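Local coordinates for probable transcriptional repressor protein (Mycobacterium tuberculosis, PDB 4FX0) that probably binds DNA as a redox-sensing transcriptional repressor of the MarR family, carrying a winged helix-turn-helix, at residues I51-T54 / M55-A59. Residues are numbered along the deposited sequence; the frame is centred on the assembly and turned at random.
Sequences IDLT and MSELA
M55 opens the helix with its CB against T54 C, 3.7 Å away, while the rest of its side chain runs off toward helix 66-78, where it packs on T70 and L73. Its CG stands anti to the carbonyl carbon (chi1 -66°), and further bends at chi2 and chi3 bring the terminal CE to 4.2 Å from L53 O, no more than a graze. S56 comes next and meets T54, the N-cap residue, whose side chain makes no capping bond; T54 CG2, anti to the backbone N, simply lies beside S56 OG. Strand 51-53 is an outer strand of the three-stranded antiparallel sheet, joined to strand 93-97 by backbone bonds from I51 and L53. The axes of 51-53 and 55-59 run at 96° to each other, with T54 at the corner. Helix 55-62 is the first helix of the helix-turn-helix, followed by 66-78, the probable recognition helix of this winged-helix fold. E57, three residues on from T54 and nearly a full turn, sets its CB 3.7 Å from T54 CB, but the chain bends at chi2 and its carboxylate leads away. L53 CD2 brushes the E57 chain at CG, 4.3 Å off. L58 closes the first helical turn: its N-H bonds to T54 O at 2.9 Å, the donor tilted 27° from the carbonyl plane. Its side chain is buried, where L58 CD1 meets L53 CD1 at 4.3 Å, methyl against methyl, and V41 of helix 33-45 and L69 of helix 66-78 also touch it. A59 N bonds M55 O, the next i to i+4 bond of the helix.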
ATOM      1  N   ILE B  51      15.643   3.956 -20.503  1.00 86.05           N
ATOM      2  CA  ILE B  51      14.953   5.236 -20.365  1.00 82.66           C
ATOM      3  C   ILE B  51      15.499   6.064 -19.210  1.00 64.74           C
ATOM      4  O   ILE B  51      16.027   5.526 -18.237  1.00 48.91           O
ATOM      5  CB  ILE B  51      13.446   5.045 -20.128  1.00 78.72           C
ATOM      6  CG1 ILE B  51      13.204   4.353 -18.786  1.00 68.97           C
ATOM      7  CG2 ILE B  51      12.821   4.254 -21.258  1.00 97.61           C
ATOM      8  CD1 ILE B  51      11.750   4.071 -18.504  1.00 77.19           C
ATOM      9  N   ASP B  52      15.356   7.378 -19.327  1.00 63.56           N
ATOM     10  CA  ASP B  52      15.742   8.291 -18.260  1.00 72.84           C
ATOM     11  C   ASP B  52      14.526   8.647 -17.415  1.00 65.24           C
ATOM     12  O   ASP B  52      13.519   9.128 -17.936  1.00 60.83           O
ATOM     13  CB  ASP B  52      16.369   9.559 -18.841  1.00 84.16           C
ATOM     14  CG  ASP B  52      17.673   9.288 -19.564  1.00 88.49           C
ATOM     15  OD1 ASP B  52      17.788   8.224 -20.206  1.00 79.90           O
ATOM     16  OD2 ASP B  52      18.582  10.140 -19.486  1.00 89.56           O
ATOM     17  N   LEU B  53      14.620   8.407 -16.112  1.00 57.77           N
ATOM     18  CA  LEU B  53      13.514   8.692 -15.206  1.00 63.30           C
ATOM     19  C   LEU B  53      13.991   9.177 -13.845  1.00 66.60           C
ATOM     20  O   LEU B  53      15.013   8.720 -13.332  1.00 54.41           O
ATOM     21  CB  LEU B  53      12.644   7.448 -15.009  1.00 55.77           C
ATOM     22  CG  LEU B  53      11.750   6.989 -16.158  1.00 48.37           C
ATOM     23  CD1 LEU B  53      10.928   5.795 -15.709  1.00 54.86           C
ATOM     24  CD2 LEU B  53      10.845   8.117 -16.624  1.00 56.64           C
ATOM     25  N   THR B  54      13.240  10.104 -13.263  1.00 80.32           N
ATOM     26  CA  THR B  54      13.488  10.534 -11.897  1.00 81.72           C
ATOM     27  C   THR B  54      13.071   9.409 -10.959  1.00 69.51           C
ATOM     28  O   THR B  54      12.167   8.636 -11.275  1.00 77.30           O
ATOM     29  CB  THR B  54      12.688  11.804 -11.556  1.00 88.49           C
ATOM     30  OG1 THR B  54      12.971  12.824 -12.522  1.00 96.16           O
ATOM     31  CG2 THR B  54      13.049  12.310 -10.167  1.00100.00           C
ATOM     32  N   MET B  55      13.734   9.310  -9.814  1.00 55.82           N
ATOM     33  CA  MET B  55      13.383   8.295  -8.828  1.00 53.64           C
ATOM     34  C   MET B  55      11.979   8.528  -8.280  1.00 68.88           C
ATOM     35  O   MET B  55      11.246   7.579  -8.009  1.00 73.35           O
ATOM     36  CB  MET B  55      14.399   8.278  -7.686  1.00 64.32           C
ATOM     37  CG  MET B  55      15.798   7.843  -8.095  1.00 76.45           C
ATOM     38  SD  MET B  55      15.929   6.077  -8.454  1.00 70.88           S
ATOM     39  CE  MET B  55      15.340   6.005 -10.145  1.00 52.89           C
ATOM     40  N   SER B  56      11.608   9.793  -8.119  1.00 77.96           N
ATOM     41  CA  SER B  56      10.269  10.134  -7.657  1.00 76.90           C
ATOM     42  C   SER B  56       9.241   9.852  -8.749  1.00 67.74           C
ATOM     43  O   SER B  56       8.133   9.393  -8.468  1.00 81.31           O
ATOM     44  CB  SER B  56      10.200  11.599  -7.218  1.00 81.24           C
ATOM     45  OG  SER B  56      10.617  12.469  -8.255  1.00 86.88           O
ATOM     46  N   GLU B  57       9.618  10.126  -9.994  1.00 56.55           N
ATOM     47  CA  GLU B  57       8.749   9.869 -11.138  1.00 60.80           C
ATOM     48  C   GLU B  57       8.459   8.377 -11.257  1.00 72.19           C
ATOM     49  O   GLU B  57       7.369   7.973 -11.667  1.00 67.22           O
ATOM     50  CB  GLU B  57       9.397  10.388 -12.424  1.00 67.71           C
ATOM     51  CG  GLU B  57       8.542  10.219 -13.671  1.00 83.96           C
ATOM     52  CD  GLU B  57       7.317  11.114 -13.669  1.00107.79           C
ATOM     53  OE1 GLU B  57       7.297  12.098 -12.899  1.00112.67           O
ATOM     54  OE2 GLU B  57       6.375  10.833 -14.438  1.00111.43           O
ATOM     55  N   LEU B  58       9.447   7.564 -10.893  1.00 70.31           N
ATOM     56  CA  LEU B  58       9.314   6.113 -10.922  1.00 59.57           C
ATOM     57  C   LEU B  58       8.588   5.597  -9.684  1.00 73.28           C
ATOM     58  O   LEU B  58       7.632   4.829  -9.789  1.00 87.26           O
ATOM     59  CB  LEU B  58      10.694   5.461 -11.022  1.00 54.70           C
ATOM     60  CG  LEU B  58      10.725   3.932 -11.025  1.00 55.85           C
ATOM     61  CD1 LEU B  58       9.957   3.390 -12.218  1.00 60.04           C
ATOM     62  CD2 LEU B  58      12.159   3.423 -11.032  1.00 42.90           C
ATOM     63  N   ALA B  59       9.052   6.022  -8.511  1.00 71.18           N
ATOM     64  CA  ALA B  59       8.459   5.601  -7.246  1.00 59.68           C
ATOM     65  C   ALA B  59       6.954   5.842  -7.240  1.00 66.41           C
ATOM     66  O   ALA B  59       6.182   5.006  -6.767  1.00 67.38           O
ATOM     67  CB  ALA B  59       9.119   6.328  -6.083  1.00 50.33           C
TER